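Local coordinates for reticulocyte binding protein (Streptococcus agalactiae COH1, PDB 3FAW), which probably hydrolyses alpha-1,6-glucosidic linkages in pullulan and branched alpha-glucans such as glycogen, as a secreted, cell-wall-linked streptococcal pullulanase of the alpha-amylase type, at residues A647-I650 / Y656-F659; R625-L630 / H661-S666; L204-R209 / K213-D218; D235-K240 / K397-E402. One frame throughout, in Å; residues are numbered along the deposited sequence.

Interaction 1 (A647-I650 / Y656-F659)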
# COMPACT_ATOMS: atom_id res chain seq x y z
N ALA A 647 -2.00 17.74 -13.24
CA ALA A 647 -1.47 17.58 -14.59
C ALA A 647 -0.08 18.20 -14.73
O ALA A 647 0.26 19.17 -14.04
CB ALA A 647 -2.41 18.20 -15.60
N THR A 648 0.72 17.63 -15.63
CA THR A 648 2.07 18.11 -15.91
C THR A 648 2.16 18.48 -17.39
O THR A 648 1.79 17.70 -18.26
CB THR A 648 3.12 17.03 -15.57
OG1 THR A 648 3.16 16.83 -14.15
CG2 THR A 648 4.51 17.43 -16.07
N LEU A 649 2.66 19.69 -17.65
CA LEU A 649 2.81 20.21 -19.01
C LEU A 649 4.14 19.76 -19.60
O LEU A 649 5.19 19.91 -18.97
CB LEU A 649 2.75 21.74 -18.99
CG LEU A 649 2.84 22.49 -20.32
CD1 LEU A 649 1.56 22.33 -21.15
CD2 LEU A 649 3.14 23.97 -20.07
N ILE A 650 4.09 19.21 -20.81
CA ILE A 650 5.28 18.98 -21.62
C ILE A 650 5.29 20.04 -22.72
O ILE A 650 4.45 20.02 -23.62
CB ILE A 650 5.30 17.56 -22.23
CG1 ILE A 650 5.54 16.50 -21.15
CG2 ILE A 650 6.41 17.43 -23.27
CD1 ILE A 650 4.50 16.46 -20.07
N TYR A 656 -2.62 18.50 -27.15
CA TYR A 656 -2.81 17.80 -25.87
C TYR A 656 -1.51 17.67 -25.07
O TYR A 656 -0.96 16.58 -24.94
CB TYR A 656 -3.43 16.41 -26.08
CG TYR A 656 -4.74 16.40 -26.82
CD1 TYR A 656 -5.87 17.03 -26.31
CD2 TYR A 656 -4.87 15.73 -28.04
CE1 TYR A 656 -7.08 17.01 -26.98
CE2 TYR A 656 -6.07 15.70 -28.72
CZ TYR A 656 -7.17 16.34 -28.19
OH TYR A 656 -8.37 16.31 -28.87
N PRO A 657 -1.00 18.80 -24.52
CA PRO A 657 0.30 18.82 -23.85
C PRO A 657 0.32 18.39 -22.38
O PRO A 657 1.41 18.23 -21.81
CB PRO A 657 0.71 20.28 -23.97
CG PRO A 657 -0.58 21.03 -23.90
CD PRO A 657 -1.63 20.13 -24.51
N TYR A 658 -0.85 18.20 -21.77
CA TYR A 658 -0.95 17.87 -20.34
C TYR A 658 -1.03 16.37 -20.09
O TYR A 658 -1.78 15.65 -20.76
CB TYR A 658 -2.15 18.58 -19.71
CG TYR A 658 -2.02 20.09 -19.66
CD1 TYR A 658 -1.26 20.72 -18.68
CD2 TYR A 658 -2.65 20.89 -20.61
CE1 TYR A 658 -1.13 22.11 -18.63
CE2 TYR A 658 -2.54 22.28 -20.57
CZ TYR A 658 -1.78 22.88 -19.58
OH TYR A 658 -1.66 24.25 -19.54
N PHE A 659 -0.24 15.90 -19.12
CA PHE A 659 -0.19 14.50 -18.72
C PHE A 659 -0.45 14.41 -17.21
O PHE A 659 0.07 15.22 -16.44
CB PHE A 659 1.18 13.88 -19.03
CG PHE A 659 1.54 13.88 -20.51
CD1 PHE A 659 1.57 12.70 -21.22
CD2 PHE A 659 1.86 15.07 -21.16
CE1 PHE A 659 1.91 12.69 -22.57
CE2 PHE A 659 2.20 15.07 -22.51
CZ PHE A 659 2.22 13.88 -23.22
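T648 and F659 face each other as an antiparallel hydrogen-bonded pair and exchange both backbone bonds. T648 N donates to F659 O at 2.6 Å, and F659 N returns the bond to T648 O at 2.8 Å; both are fairly straight. A third bond, I650 N to P657 O at 3.0 Å, is nearly linear at 174° and continues the ladder beyond the regular strand, where proline supplies an acceptor but has no N-H to give. Two carbonyls take an additional CA-H...O contact each: T648 O from Y658 CA and F659 O from A647 CA. L649 and Y658 form the intervening non-hydrogen-bonded pair, so their backbone groups look outward: L649 O accepts from K584 NZ, while Y658 is bonded through its backbone to L629. The phenol oxygen of Y658 is also satisfied, by V638 N, and T648 OG1 has a weak hydrogen bond with H661 ND1.

On the face carrying L649 and Y658, the leucine CG lies anti to its backbone N (chi1 -178°), and CD1 rests over one face of the tyrosine ring, 3.9 Å from the centroid and 20° off the normal, a CH-pi contact displaced toward the rim. L649 CD1 also meets P657 CB at 3.6 Å. I650 CG1 lies 3.9 Å from F659 CE2, the two side chains at about a right angle.

These strands form a two-stranded beta hairpin, separate from the catalytic barrel sheet. Helix 578-586 flanks the face of T648 and F659, touching them through K584 and D580, while the loop residues K637 and L643 pack against Y658.

Interaction 2 (R625-L630 / H661-S666). With CA (calcium ion), chain D.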
# COMPACT_ATOMS: atom_id res chain seq x y z
N ARG A 625 2.61 2.60 -21.02
CA ARG A 625 1.33 3.19 -20.62
C ARG A 625 1.42 4.71 -20.45
O ARG A 625 2.40 5.24 -19.92
CB ARG A 625 0.87 2.53 -19.32
CG ARG A 625 -0.45 3.02 -18.75
CD ARG A 625 -0.80 2.19 -17.52
NE ARG A 625 -1.92 2.76 -16.78
CZ ARG A 625 -2.53 2.16 -15.75
NH1 ARG A 625 -2.13 0.97 -15.33
NH2 ARG A 625 -3.54 2.77 -15.15
N THR A 626 0.37 5.41 -20.89
CA THR A 626 0.31 6.87 -20.82
C THR A 626 -0.97 7.35 -20.15
O THR A 626 -2.01 6.68 -20.19
CB THR A 626 0.39 7.50 -22.24
OG1 THR A 626 0.51 8.93 -22.13
CG2 THR A 626 -0.84 7.16 -23.06
N LYS A 627 -0.87 8.53 -19.54
CA LYS A 627 -2.02 9.20 -18.91
C LYS A 627 -2.19 10.61 -19.47
O LYS A 627 -2.41 11.57 -18.72
CB LYS A 627 -1.85 9.23 -17.39
CG LYS A 627 -1.83 7.86 -16.75
CD LYS A 627 -1.71 7.91 -15.23
CE LYS A 627 -1.70 6.50 -14.64
NZ LYS A 627 -1.40 6.46 -13.18
N ARG A 628 -2.10 10.73 -20.80
CA ARG A 628 -2.24 12.02 -21.48
C ARG A 628 -3.69 12.48 -21.44
O ARG A 628 -4.61 11.69 -21.65
CB ARG A 628 -1.77 11.91 -22.94
CG ARG A 628 -1.48 13.27 -23.60
CD ARG A 628 -1.65 13.25 -25.11
NE ARG A 628 -0.54 12.60 -25.82
CZ ARG A 628 0.25 13.17 -26.73
NH1 ARG A 628 0.09 14.44 -27.10
NH2 ARG A 628 1.22 12.46 -27.29
N LEU A 629 -3.89 13.77 -21.18
CA LEU A 629 -5.22 14.36 -21.07
C LEU A 629 -5.74 14.76 -22.46
O LEU A 629 -5.53 15.89 -22.91
CB LEU A 629 -5.19 15.57 -20.13
CG LEU A 629 -6.51 16.19 -19.68
CD1 LEU A 629 -7.29 15.24 -18.78
CD2 LEU A 629 -6.26 17.51 -18.97
N LEU A 630 -6.40 13.81 -23.13
CA LEU A 630 -6.99 14.03 -24.45
C LEU A 630 -8.37 14.70 -24.35
O LEU A 630 -9.36 14.18 -24.87
CB LEU A 630 -7.11 12.71 -25.21
CG LEU A 630 -5.81 11.95 -25.50
CD1 LEU A 630 -6.11 10.60 -26.13
CD2 LEU A 630 -4.90 12.77 -26.41
N HIS A 661 -0.19 13.23 -13.47
CA HIS A 661 0.78 12.65 -12.54
C HIS A 661 0.14 12.13 -11.24
O HIS A 661 0.83 11.56 -10.40
CB HIS A 661 1.89 13.66 -12.20
CG HIS A 661 1.40 14.89 -11.51
ND1 HIS A 661 1.13 16.06 -12.20
CD2 HIS A 661 1.13 15.15 -10.21
CE1 HIS A 661 0.72 16.98 -11.34
NE2 HIS A 661 0.71 16.45 -10.13
N ASP A 662 -1.16 12.33 -11.08
CA ASP A 662 -1.87 11.81 -9.90
C ASP A 662 -3.31 11.49 -10.29
O ASP A 662 -4.21 12.32 -10.15
CB ASP A 662 -1.80 12.83 -8.75
CG ASP A 662 -2.43 12.32 -7.45
OD1 ASP A 662 -2.80 11.13 -7.36
OD2 ASP A 662 -2.54 13.12 -6.51
N SER A 663 -3.52 10.27 -10.77
CA SER A 663 -4.79 9.89 -11.39
C SER A 663 -5.78 9.20 -10.44
O SER A 663 -6.63 8.43 -10.88
CB SER A 663 -4.52 9.02 -12.63
OG SER A 663 -3.91 7.79 -12.28
N TYR A 664 -5.69 9.51 -9.15
CA TYR A 664 -6.56 8.90 -8.14
C TYR A 664 -8.05 9.19 -8.36
O TYR A 664 -8.90 8.38 -7.98
CB TYR A 664 -6.14 9.35 -6.73
CG TYR A 664 -6.72 10.68 -6.28
CD1 TYR A 664 -7.67 10.73 -5.25
CD2 TYR A 664 -6.34 11.88 -6.87
CE1 TYR A 664 -8.21 11.94 -4.83
CE2 TYR A 664 -6.88 13.10 -6.46
CZ TYR A 664 -7.81 13.12 -5.44
OH TYR A 664 -8.34 14.32 -5.01
N ASP A 665 -8.36 10.34 -8.97
CA ASP A 665 -9.74 10.79 -9.21
C ASP A 665 -9.97 11.09 -10.71
O ASP A 665 -10.78 11.95 -11.07
CB ASP A 665 -10.02 12.05 -8.35
CG ASP A 665 -11.51 12.35 -8.18
OD1 ASP A 665 -12.35 11.41 -8.22
OD2 ASP A 665 -11.85 13.53 -7.97
N SER A 666 -9.25 10.36 -11.56
CA SER A 666 -9.32 10.55 -13.01
C SER A 666 -10.26 9.52 -13.63
O SER A 666 -10.56 8.49 -13.02
CB SER A 666 -7.93 10.41 -13.65
OG SER A 666 -7.09 11.50 -13.31
CA CA D . -13.28 9.54 -7.11
O HOH W 1 -0.86 8.70 -11.14
O HOH W 2 -10.96 9.22 -6.52
O HOH W 3 -14.87 7.88 -6.21
O HOH W 4 -15.30 11.31 -6.83
O HOH W 5 -13.35 10.09 -4.62
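K627 reaches S663 with the end of its side chain: K627 NZ donates to S663 OG at 3.0 Å. Water 1 makes a second link between the loops by accepting from K627 NZ at 3.1 Å and from S663 N at 3.1 Å. The serine hydroxyl has a further partner in N671 OD1, at the helix that follows.

The van der Waals part is small. K627 is extended beyond CG, which carries its chain across the gap and leaves K627 CD 4.0 Å from S663 CB; I670 packs against both residues. A first torsion of 64° in S663 turns its OG toward the ammonium group.

Metal coordination belongs to the far end of 661-666. S663 to S666 is a type I beta turn, and within it D665 OD1 binds a calcium ion at 2.4 Å. Backbone oxygens of N340 and Y342 and four waters complete the site; water 2 also donates to Y664 O at 2.7 Å.

The chemistry implies a buried ammonium group held by neutral oxygens of a serine and a water, with no carboxylate opposite it across this contact, while the calcium directly ties the same turn to the 340-342 region.

Interaction 3 (L204-R209 / K213-D218)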
# COMPACT_ATOMS: atom_id res chain seq x y z
N LEU A 204 -26.00 -2.08 12.23
CA LEU A 204 -25.18 -1.02 12.81
C LEU A 204 -25.27 -1.15 14.33
O LEU A 204 -26.16 -1.82 14.85
CB LEU A 204 -25.68 0.36 12.37
CG LEU A 204 -25.46 0.77 10.91
CD1 LEU A 204 -26.16 2.08 10.61
CD2 LEU A 204 -23.97 0.87 10.57
N TYR A 205 -24.34 -0.51 15.03
CA TYR A 205 -24.39 -0.42 16.50
C TYR A 205 -24.65 1.02 16.92
O TYR A 205 -23.96 1.93 16.46
CB TYR A 205 -23.08 -0.89 17.12
CG TYR A 205 -22.86 -2.38 17.08
CD1 TYR A 205 -23.70 -3.24 17.78
CD2 TYR A 205 -21.80 -2.93 16.35
CE1 TYR A 205 -23.50 -4.62 17.75
CE2 TYR A 205 -21.60 -4.30 16.32
CZ TYR A 205 -22.45 -5.14 17.03
OH TYR A 205 -22.25 -6.50 16.99
N GLU A 206 -25.64 1.22 17.78
CA GLU A 206 -25.88 2.53 18.38
C GLU A 206 -25.28 2.59 19.78
O GLU A 206 -25.71 1.86 20.68
CB GLU A 206 -27.38 2.86 18.43
CG GLU A 206 -27.66 4.32 18.79
CD GLU A 206 -29.14 4.67 18.70
OE1 GLU A 206 -29.94 4.03 19.41
OE2 GLU A 206 -29.49 5.58 17.93
N ILE A 207 -24.29 3.46 19.95
CA ILE A 207 -23.57 3.59 21.21
C ILE A 207 -24.03 4.85 21.94
O ILE A 207 -24.10 5.91 21.34
CB ILE A 207 -22.04 3.66 20.99
CG1 ILE A 207 -21.56 2.40 20.25
CG2 ILE A 207 -21.30 3.80 22.32
CD1 ILE A 207 -20.06 2.35 20.04
N LYS A 208 -24.35 4.70 23.22
CA LYS A 208 -24.74 5.83 24.05
C LYS A 208 -23.66 6.11 25.10
O LYS A 208 -23.24 5.20 25.82
CB LYS A 208 -26.07 5.55 24.74
CG LYS A 208 -26.70 6.76 25.41
CD LYS A 208 -28.07 6.42 25.98
CE LYS A 208 -28.69 7.60 26.72
NZ LYS A 208 -30.08 7.31 27.17
N ARG A 209 -23.20 7.36 25.15
CA ARG A 209 -22.32 7.84 26.21
C ARG A 209 -22.90 9.15 26.74
O ARG A 209 -22.70 10.21 26.16
CB ARG A 209 -20.90 8.08 25.67
CG ARG A 209 -20.11 6.82 25.39
CD ARG A 209 -18.72 7.14 24.88
NE ARG A 209 -18.77 7.83 23.59
CZ ARG A 209 -18.74 7.23 22.40
NH1 ARG A 209 -18.65 5.91 22.28
NH2 ARG A 209 -18.81 7.98 21.30
N LYS A 213 -25.88 9.92 21.31
CA LYS A 213 -26.01 8.61 20.66
C LYS A 213 -25.41 8.70 19.27
O LYS A 213 -25.58 9.70 18.58
CB LYS A 213 -27.48 8.21 20.53
CG LYS A 213 -28.15 7.77 21.82
CD LYS A 213 -29.61 7.39 21.55
CE LYS A 213 -30.34 6.97 22.82
NZ LYS A 213 -30.44 8.08 23.81
N VAL A 214 -24.71 7.65 18.84
CA VAL A 214 -24.16 7.60 17.49
C VAL A 214 -24.18 6.18 16.91
O VAL A 214 -24.01 5.21 17.64
CB VAL A 214 -22.73 8.20 17.45
CG1 VAL A 214 -21.72 7.28 18.14
CG2 VAL A 214 -22.32 8.51 16.02
N LYS A 215 -24.39 6.08 15.60
CA LYS A 215 -24.47 4.79 14.91
C LYS A 215 -23.15 4.48 14.22
O LYS A 215 -22.70 5.25 13.36
CB LYS A 215 -25.64 4.78 13.93
CG LYS A 215 -27.00 4.90 14.62
CD LYS A 215 -28.17 5.07 13.65
CE LYS A 215 -29.47 5.30 14.41
NZ LYS A 215 -30.66 5.46 13.53
N ILE A 216 -22.54 3.35 14.58
CA ILE A 216 -21.18 3.01 14.12
C ILE A 216 -21.10 1.73 13.28
O ILE A 216 -22.02 0.91 13.27
CB ILE A 216 -20.17 2.94 15.32
CG1 ILE A 216 -20.42 1.74 16.23
CG2 ILE A 216 -20.22 4.23 16.14
CD1 ILE A 216 -19.77 0.45 15.79
N LEU A 217 -19.98 1.59 12.57
CA LEU A 217 -19.73 0.43 11.71
C LEU A 217 -18.80 -0.53 12.43
O LEU A 217 -17.71 -0.15 12.84
CB LEU A 217 -19.09 0.88 10.38
CG LEU A 217 -18.50 -0.21 9.48
CD1 LEU A 217 -19.53 -1.29 9.18
CD2 LEU A 217 -17.95 0.39 8.17
N ASP A 218 -19.25 -1.78 12.58
CA ASP A 218 -18.43 -2.84 13.17
C ASP A 218 -17.08 -2.90 12.46
O ASP A 218 -17.02 -3.22 11.27
CB ASP A 218 -19.17 -4.18 13.05
CG ASP A 218 -18.49 -5.31 13.81
OD1 ASP A 218 -17.40 -5.10 14.39
OD2 ASP A 218 -19.06 -6.42 13.84
O HOH W 6 -20.02 -7.41 16.11
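Four backbone hydrogen bonds join Y205 to I216 and I207 to V214, the ladder of an antiparallel beta hairpin in the carbohydrate-binding module 48 domain. I216 N to Y205 O (2.8 Å) and I207 N to V214 O (2.9 Å) both lie in the carbonyl plane of their acceptors; the reciprocal bonds from Y205 N and V214 N are longer. The strand axes run at 156°, consistent with a twisted antiparallel pair.

Charged side chains occupy the face of E206, K208, K213 and K215. E206 OE2 stands 4.6 Å from K215 NZ, too far for a salt bridge, and K215 instead pairs with D235. The carboxylate lies against the aliphatic parts of K213 and K215. Beside the turn of the hairpin K208 NZ and K213 NZ come within 3.5 Å, two like charges that probably cost some stability; the chains cross obliquely, K213 NZ lying 3.4 Å from K208 CE.

On the other face, the first torsion of I216, near +60° (chi1 69°), brings CD1 to the edge of the Y205 ring, 3.8 Å from Y205 CB. I207 CD1 packs on I216 CG1. Y205 also touches M160 of the neighbouring strand 157-164 and A148 and L150 of strand 146-151. D218, bonded also to Y203, lies alongside the ring, and water 6 bridges the two by accepting from Y205 OH at 2.6 Å and donating to D218 OD2.

Interaction 4 (D235-K240 / K397-E402)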
# COMPACT_ATOMS: atom_id res chain seq x y z
N ASP A 235 -27.30 11.13 10.68
CA ASP A 235 -27.67 9.97 11.49
C ASP A 235 -26.87 8.73 11.11
O ASP A 235 -26.25 8.09 11.96
CB ASP A 235 -29.16 9.69 11.34
CG ASP A 235 -29.63 8.55 12.21
OD1 ASP A 235 -29.33 8.57 13.42
OD2 ASP A 235 -30.29 7.63 11.67
N ILE A 236 -26.90 8.38 9.83
CA ILE A 236 -26.15 7.23 9.32
C ILE A 236 -25.10 7.75 8.33
O ILE A 236 -25.44 8.27 7.27
CB ILE A 236 -27.08 6.20 8.65
CG1 ILE A 236 -27.95 5.52 9.71
CG2 ILE A 236 -26.27 5.17 7.88
CD1 ILE A 236 -29.15 4.78 9.15
N LYS A 237 -23.83 7.60 8.70
CA LYS A 237 -22.71 8.18 7.92
C LYS A 237 -21.62 7.15 7.61
O LYS A 237 -20.47 7.51 7.34
CB LYS A 237 -22.13 9.40 8.65
CG LYS A 237 -22.01 9.27 10.17
CD LYS A 237 -21.38 10.54 10.76
CE LYS A 237 -21.67 10.71 12.23
NZ LYS A 237 -20.98 9.71 13.09
N THR A 238 -22.01 5.88 7.62
CA THR A 238 -21.12 4.79 7.26
C THR A 238 -21.91 3.75 6.47
O THR A 238 -23.14 3.77 6.45
CB THR A 238 -20.52 4.08 8.51
OG1 THR A 238 -21.56 3.39 9.22
CG2 THR A 238 -19.84 5.08 9.42
N ALA A 239 -21.19 2.84 5.84
CA ALA A 239 -21.80 1.64 5.28
C ALA A 239 -22.33 0.80 6.43
O ALA A 239 -21.97 1.02 7.59
CB ALA A 239 -20.79 0.86 4.44
N LYS A 240 -23.19 -0.16 6.12
CA LYS A 240 -23.74 -1.06 7.12
C LYS A 240 -23.03 -2.41 7.02
O LYS A 240 -22.75 -2.90 5.92
CB LYS A 240 -25.25 -1.23 6.92
CG LYS A 240 -26.04 0.06 6.99
CD LYS A 240 -27.54 -0.20 6.81
CE LYS A 240 -28.33 1.10 6.72
NZ LYS A 240 -28.15 1.80 5.41
N LYS A 397 -12.51 8.76 7.45
CA LYS A 397 -13.17 9.69 8.35
C LYS A 397 -12.79 9.36 9.78
O LYS A 397 -12.90 8.22 10.20
CB LYS A 397 -14.70 9.59 8.21
CG LYS A 397 -15.24 9.97 6.84
CD LYS A 397 -15.06 11.45 6.55
CE LYS A 397 -15.79 11.86 5.29
NZ LYS A 397 -15.65 13.32 5.03
N THR A 398 -12.36 10.38 10.54
CA THR A 398 -11.95 10.19 11.93
C THR A 398 -13.05 9.54 12.77
O THR A 398 -12.77 8.74 13.66
CB THR A 398 -11.52 11.54 12.57
OG1 THR A 398 -10.42 12.09 11.82
CG2 THR A 398 -11.10 11.36 14.02
N TYR A 399 -14.31 9.87 12.48
CA TYR A 399 -15.44 9.33 13.24
C TYR A 399 -15.61 7.80 13.14
O TYR A 399 -16.18 7.19 14.05
CB TYR A 399 -16.75 10.08 12.91
CG TYR A 399 -17.27 9.95 11.49
CD1 TYR A 399 -17.76 8.74 11.00
CD2 TYR A 399 -17.34 11.07 10.66
CE1 TYR A 399 -18.26 8.63 9.71
CE2 TYR A 399 -17.85 10.98 9.37
CZ TYR A 399 -18.31 9.75 8.90
OH TYR A 399 -18.81 9.66 7.63
N LEU A 400 -15.12 7.19 12.07
CA LEU A 400 -15.25 5.74 11.86
C LEU A 400 -14.89 4.93 13.10
O LEU A 400 -15.59 3.97 13.45
CB LEU A 400 -14.39 5.27 10.67
CG LEU A 400 -15.02 5.43 9.29
CD1 LEU A 400 -13.98 5.37 8.17
CD2 LEU A 400 -16.11 4.36 9.10
N PHE A 401 -13.78 5.30 13.74
CA PHE A 401 -13.32 4.68 14.97
C PHE A 401 -13.54 5.57 16.20
O PHE A 401 -13.77 5.06 17.30
CB PHE A 401 -11.84 4.32 14.86
CG PHE A 401 -11.58 3.03 14.13
CD1 PHE A 401 -11.58 1.83 14.80
CD2 PHE A 401 -11.33 3.03 12.76
CE1 PHE A 401 -11.35 0.63 14.13
CE2 PHE A 401 -11.10 1.84 12.09
CZ PHE A 401 -11.10 0.65 12.78
N GLU A 402 -13.49 6.89 16.02
CA GLU A 402 -13.63 7.82 17.15
C GLU A 402 -15.02 7.75 17.78
O GLU A 402 -15.17 7.91 18.99
CB GLU A 402 -13.31 9.26 16.74
CG GLU A 402 -13.01 10.21 17.91
CD GLU A 402 -11.68 9.93 18.60
OE1 GLU A 402 -10.89 9.11 18.10
OE2 GLU A 402 -11.42 10.54 19.66
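Y399, on the short helix 399-402 of the alpha-amylase catalytic domain, directs its ring at K237 in the loop that follows the hairpin of the carbohydrate-binding module, so the contact joins two domains through a cation-pi pair. The lysine runs over the ring as well as ending above it. K237 CG sits between its backbone N and carbonyl carbon (chi1 40°, pulled in from the usual 60°), and the chain then stays extended until it bends at the last torsion, chi4 69°. In this shape CD lies over the centre of the ring, 3.7 Å from the centroid and 12° off the normal, a CH-pi contact, while the bend turns NZ back over the same face, 4.3 Å from the centroid. The ammonium group is also salt-bridged to D403, which together with the ring would fix its position.

Rotation about the CA-CB bond of Y399 swings the phenol across from its helix toward the loop. K397 CB covers the opposite face of the ring, offset toward the rim, so that lysine carbons sandwich it.

T238 meets the ring differently: its CG2 lies at the edge, in plane, 3.9 Å from Y399 CE1, and touches L400 CD2 at 3.8 Å. The threonine hydroxyl is turned away to its own chain, T238 OG1 donating to A239 O at 2.9 Å. The polar end of the tyrosine is bound by the backbone of the same lysine that covers its ring: Y399 OH donates to K237 O at 2.7 Å, in the carbonyl plane and on a lone pair of the oxygen.

How the interactions relate
The four contacts fall into two neighbouring pairs. Interactions 1 and 2 have centres about 10 Å apart, and interaction 1 is nested inside the loop that interaction 2 closes; a probable hydrogen bond between Y656 O and R628 NH1 at 3.2 Å joins them. Interactions 3 and 4 have centres about 9 Å apart and share the K215 NZ to D235 OD2 salt bridge at 2.9 Å, while V214 CG2 packs on K237 NZ at 3.4 Å. The pairs do not touch: interactions 2 and 4 come no nearer than about 12 Å between nearest atoms, and interactions 1 and 3 lie about 47 Å apart by centres. Of the four, only interaction 2 includes a calcium ligand, D665.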